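Local coordinates for protein putative succinylglutamate desuccinylase / aspartoacylase (Shewanella amazonensis, PDB 3FMC) that probably hydrolyses ester or amide bonds as a zinc-dependent member of the succinylglutamate desuccinylase/aspartoacylase family, at residues 130-142 with 155-167. Numbering follows the deposited sequence.
Sequences FRATLVEECARRL and AVTLQSMAHRADI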
loop_
_atom_site.group_PDB
_atom_site.type_symbol
_atom_site.label_atom_id
_atom_site.label_comp_id
_atom_site.label_asym_id
_atom_site.label_seq_id
_atom_site.Cartn_x
_atom_site.Cartn_y
_atom_site.Cartn_z
ATOM N N PHE C 130 9.972 22.894 35.979
ATOM C CA PHE C 130 10.471 22.455 34.684
ATOM C C PHE C 130 9.466 21.521 34.041
ATOM O O PHE C 130 9.170 21.679 32.856
ATOM C CB PHE C 130 11.851 21.794 34.795
ATOM C CG PHE C 130 12.567 21.637 33.482
ATOM C CD1 PHE C 130 13.086 22.736 32.817
ATOM C CD2 PHE C 130 12.766 20.377 32.925
ATOM C CE1 PHE C 130 13.765 22.588 31.615
ATOM C CE2 PHE C 130 13.453 20.232 31.763
ATOM C CZ PHE C 130 13.949 21.352 31.097
ATOM N N ARG C 131 8.947 20.594 34.828
ATOM C CA ARG C 131 7.958 19.654 34.375
ATOM C C ARG C 131 6.740 20.411 33.872
ATOM O O ARG C 131 6.198 20.078 32.835
ATOM C CB ARG C 131 7.531 18.702 35.483
ATOM C CG ARG C 131 6.637 17.562 34.976
ATOM C CD ARG C 131 6.360 16.486 36.000
ATOM N NE ARG C 131 7.484 16.306 36.904
ATOM C CZ ARG C 131 8.523 15.481 36.760
ATOM N NH1 ARG C 131 8.651 14.662 35.729
ATOM N NH2 ARG C 131 9.459 15.489 37.699
ATOM N N ALA C 132 6.315 21.427 34.617
ATOM C CA ALA C 132 5.150 22.216 34.236
ATOM C C ALA C 132 5.379 22.924 32.915
ATOM O O ALA C 132 4.467 22.989 32.085
ATOM C CB ALA C 132 4.763 23.216 35.371
ATOM N N THR C 133 6.593 23.433 32.701
ATOM C CA THR C 133 6.951 24.094 31.460
ATOM C C THR C 133 6.862 23.115 30.288
ATOM O O THR C 133 6.344 23.453 29.230
ATOM C CB THR C 133 8.366 24.689 31.525
ATOM O OG1 THR C 133 8.363 25.802 32.432
ATOM C CG2 THR C 133 8.885 25.155 30.121
ATOM N N LEU C 134 7.378 21.908 30.481
ATOM C CA LEU C 134 7.332 20.890 29.414
ATOM C C LEU C 134 5.882 20.524 29.050
ATOM O O LEU C 134 5.572 20.401 27.870
ATOM C CB LEU C 134 8.097 19.629 29.821
ATOM C CG LEU C 134 9.579 19.797 30.178
ATOM C CD1 LEU C 134 10.159 18.369 30.437
ATOM C CD2 LEU C 134 10.391 20.543 29.124
ATOM N N VAL C 135 5.042 20.333 30.059
ATOM C CA VAL C 135 3.630 19.982 29.901
ATOM C C VAL C 135 2.899 21.145 29.198
ATOM O O VAL C 135 2.107 20.958 28.249
ATOM C CB VAL C 135 2.983 19.614 31.241
ATOM C CG1 VAL C 135 1.447 19.504 31.138
ATOM C CG2 VAL C 135 3.551 18.302 31.773
ATOM N N GLU C 136 3.226 22.357 29.586
ATOM C CA GLU C 136 2.584 23.518 28.963
ATOM C C GLU C 136 2.999 23.701 27.514
ATOM O O GLU C 136 2.202 24.156 26.688
ATOM C CB GLU C 136 2.866 24.808 29.761
ATOM C CG GLU C 136 2.254 26.082 29.092
ATOM C CD GLU C 136 0.735 25.984 28.789
ATOM O OE1 GLU C 136 0.010 25.238 29.489
ATOM O OE2 GLU C 136 0.274 26.671 27.846
ATOM N N GLU C 137 4.257 23.378 27.204
ATOM C CA GLU C 137 4.784 23.505 25.855
ATOM C C GLU C 137 4.086 22.549 24.861
ATOM O O GLU C 137 3.900 22.887 23.671
ATOM C CB GLU C 137 6.307 23.314 25.846
ATOM C CG GLU C 137 7.080 24.522 26.353
ATOM C CD GLU C 137 6.925 25.752 25.470
ATOM O OE1 GLU C 137 7.502 25.802 24.381
ATOM O OE2 GLU C 137 6.209 26.669 25.870
ATOM N N CYS C 138 3.704 21.374 25.362
ATOM C CA CYS C 138 2.964 20.385 24.570
ATOM C C CYS C 138 1.558 20.949 24.260
ATOM O O CYS C 138 1.070 20.834 23.142
ATOM C CB CYS C 138 2.819 19.061 25.320
ATOM S SG CYS C 138 4.378 18.124 25.454
ATOM N N ALA C 139 0.899 21.505 25.281
ATOM C CA ALA C 139 -0.418 22.109 25.126
ATOM C C ALA C 139 -0.351 23.246 24.122
ATOM O O ALA C 139 -1.211 23.375 23.274
ATOM C CB ALA C 139 -0.942 22.606 26.481
ATOM N N ARG C 140 0.668 24.086 24.221
ATOM C CA ARG C 140 0.819 25.206 23.326
ATOM C C ARG C 140 0.975 24.721 21.877
ATOM O O ARG C 140 0.430 25.307 20.938
ATOM C CB ARG C 140 2.036 26.041 23.768
ATOM C CG ARG C 140 2.355 27.215 22.843
ATOM C CD ARG C 140 3.412 28.173 23.418
ATOM N NE ARG C 140 4.786 27.698 23.247
ATOM C CZ ARG C 140 5.462 27.754 22.104
ATOM N NH1 ARG C 140 4.899 28.231 20.992
ATOM N NH2 ARG C 140 6.711 27.309 22.061
ATOM N N ARG C 141 1.730 23.649 21.702
ATOM C CA ARG C 141 1.958 23.077 20.383
ATOM C C ARG C 141 0.668 22.627 19.685
ATOM O O ARG C 141 0.500 22.813 18.483
ATOM C CB ARG C 141 2.869 21.846 20.520
ATOM C CG ARG C 141 3.396 21.358 19.216
ATOM C CD ARG C 141 4.432 22.320 18.675
ATOM N NE ARG C 141 5.073 21.697 17.555
ATOM C CZ ARG C 141 6.130 22.144 16.918
ATOM N NH1 ARG C 141 6.694 23.302 17.247
ATOM N NH2 ARG C 141 6.586 21.442 15.904
ATOM N N LEU C 142 -0.213 21.970 20.434
ATOM C CA LEU C 142 -1.477 21.494 19.907
ATOM C C LEU C 142 -2.508 22.591 19.691
ATOM O O LEU C 142 -3.513 22.352 19.015
ATOM C CB LEU C 142 -2.084 20.427 20.811
ATOM C CG LEU C 142 -1.257 19.139 20.953
ATOM C CD1 LEU C 142 -2.005 18.091 21.749
ATOM C CD2 LEU C 142 -0.889 18.568 19.575
ATOM N N ALA C 155 1.778 11.922 18.932
ATOM C CA ALA C 155 3.026 11.921 19.670
ATOM C C ALA C 155 3.042 12.918 20.810
ATOM O O ALA C 155 3.498 12.591 21.917
ATOM C CB ALA C 155 4.192 12.160 18.746
ATOM N N VAL C 156 2.538 14.122 20.548
ATOM C CA VAL C 156 2.522 15.185 21.541
ATOM C C VAL C 156 1.545 14.835 22.687
ATOM O O VAL C 156 1.839 15.118 23.846
ATOM C CB VAL C 156 2.289 16.599 20.904
ATOM C CG1 VAL C 156 2.144 17.643 21.981
ATOM C CG2 VAL C 156 3.421 16.960 19.943
ATOM N N THR C 157 0.444 14.139 22.378
ATOM C CA THR C 157 -0.518 13.690 23.409
ATOM C C THR C 157 0.142 12.636 24.319
ATOM O O THR C 157 0.058 12.728 25.567
ATOM C CB THR C 157 -1.841 13.180 22.783
ATOM O OG1 THR C 157 -2.401 14.242 21.975
ATOM C CG2 THR C 157 -2.824 12.667 23.835
ATOM N N LEU C 158 0.834 11.662 23.705
ATOM C CA LEU C 158 1.599 10.660 24.476
ATOM C C LEU C 158 2.681 11.310 25.315
ATOM O O LEU C 158 2.846 10.987 26.489
ATOM C CB LEU C 158 2.254 9.656 23.518
ATOM C CG LEU C 158 1.278 8.768 22.715
ATOM C CD1 LEU C 158 1.980 7.951 21.636
ATOM C CD2 LEU C 158 0.517 7.874 23.643
ATOM N N GLN C 159 3.373 12.269 24.707
ATOM C CA GLN C 159 4.498 12.965 25.314
ATOM C C GLN C 159 4.102 13.726 26.543
ATOM O O GLN C 159 4.816 13.725 27.541
ATOM C CB GLN C 159 5.164 13.862 24.286
ATOM C CG GLN C 159 6.516 14.461 24.749
ATOM C CD GLN C 159 7.213 15.197 23.665
ATOM O OE1 GLN C 159 7.050 14.876 22.474
ATOM N NE2 GLN C 159 8.056 16.176 24.042
ATOM N N SER C 160 2.974 14.424 26.470
ATOM C CA SER C 160 2.501 15.198 27.605
ATOM C C SER C 160 2.252 14.269 28.792
ATOM O O SER C 160 2.552 14.642 29.941
ATOM C CB SER C 160 1.236 15.976 27.252
ATOM O OG SER C 160 0.730 16.584 28.422
HETATM N N MSE C 161 1.714 13.072 28.538
HETATM C CA MSE C 161 1.531 12.085 29.617
HETATM C C MSE C 161 2.889 11.604 30.155
HETATM O O MSE C 161 3.089 11.529 31.384
HETATM C CB MSE C 161 0.695 10.893 29.168
HETATM C CG MSE C 161 -0.813 11.249 28.937
HETATM SE SE MSE C 161 -1.828 9.667 28.701
HETATM C CE MSE C 161 -1.145 9.168 26.834
ATOM N N ALA C 162 3.813 11.322 29.239
ATOM C CA ALA C 162 5.149 10.809 29.583
ATOM C C ALA C 162 5.918 11.816 30.454
ATOM O O ALA C 162 6.592 11.439 31.382
ATOM C CB ALA C 162 5.945 10.532 28.311
ATOM N N HIS C 163 5.821 13.098 30.102
ATOM C CA HIS C 163 6.504 14.167 30.834
ATOM C C HIS C 163 6.114 14.229 32.312
ATOM O O HIS C 163 6.871 14.752 33.137
ATOM C CB HIS C 163 6.207 15.524 30.212
ATOM C CG HIS C 163 7.010 15.840 28.992
ATOM N ND1 HIS C 163 8.339 15.492 28.858
ATOM C CD2 HIS C 163 6.713 16.625 27.929
ATOM C CE1 HIS C 163 8.805 15.994 27.727
ATOM N NE2 HIS C 163 7.836 16.679 27.134
ATOM N N ARG C 164 4.923 13.745 32.644
ATOM C CA ARG C 164 4.466 13.758 34.024
ATOM C C ARG C 164 5.129 12.716 34.914
ATOM O O ARG C 164 5.096 12.869 36.114
ATOM C CB ARG C 164 2.961 13.548 34.117
ATOM C CG ARG C 164 2.150 14.633 33.454
ATOM C CD ARG C 164 0.686 14.253 33.456
ATOM N NE ARG C 164 -0.054 15.276 32.708
ATOM C CZ ARG C 164 -0.434 16.456 33.216
ATOM N NH1 ARG C 164 -0.154 16.781 34.484
ATOM N NH2 ARG C 164 -1.097 17.326 32.453
ATOM N N ALA C 165 5.731 11.690 34.331
ATOM C CA ALA C 165 6.380 10.589 35.066
ATOM C C ALA C 165 7.899 10.797 35.312
ATOM O O ALA C 165 8.573 11.572 34.625
ATOM C CB ALA C 165 6.161 9.266 34.289
ATOM N N ASP C 166 8.424 10.051 36.287
ATOM C CA ASP C 166 9.846 10.017 36.589
ATOM C C ASP C 166 10.561 9.006 35.713
ATOM O O ASP C 166 11.739 9.155 35.458
ATOM C CB ASP C 166 10.079 9.638 38.047
ATOM C CG ASP C 166 9.408 10.616 39.011
ATOM O OD1 ASP C 166 9.468 11.839 38.757
ATOM O OD2 ASP C 166 8.755 10.132 39.964
ATOM N N ILE C 167 9.847 7.954 35.322
ATOM C CA ILE C 167 10.377 6.855 34.506
ATOM C C ILE C 167 9.446 6.615 33.323
ATOM O O ILE C 167 8.235 6.464 33.503
ATOM C CB ILE C 167 10.472 5.561 35.342
ATOM C CG1 ILE C 167 11.386 5.787 36.566
ATOM C CG2 ILE C 167 10.968 4.362 34.488
ATOM C CD1 ILE C 167 11.236 4.689 37.607
HETATM O O HOH W 1 11.182 13.375 37.506
HETATM O O HOH W 2 0.081 19.213 27.843
#
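V156 begins the contact: its CG1 lies 3.7 Å from C138 CB and also touches L142 CG. The helix axes, 9.1 Å apart and 166° from parallel, make a close antiparallel pair. C138 is a knob among V156, Q159, S160 and H163. A water 2.8 Å from S160 OG donates to V135 O; S160 O is buried without a partner in the model. L134 CB stands over one H163 face, 3.9 Å from the ring centroid, while C138 SG meets the edge, 3.7 Å from H163 CD2. H163 NE2 accepts from Q159 NE2 (Q159 OE1 bonds L105 N) and also bonds H107 NE2. V135 CG1 sits over the R164 guanidinium face, 3.6 Å from R164 NH2. With CG anti to the backbone N (chi1 -171°) and a bend at chi3, R131 sends NH1 to H163 O (3.1 Å, N-H...O 165°), near its guanidinium plane. The R131 NH2 to D166 OD1 salt bridge is long (3.8 Å) and out of plane; a water accepting from NH2 and donating to OD1 links them, while D166 OD2 accepts from S35 N. A leucine replacing R131 would probably leave H163 O without this donor and break the water bridge. A mainly apolar stretch round C138, V156 and L142 thus gives way to a charged, water-bridged end.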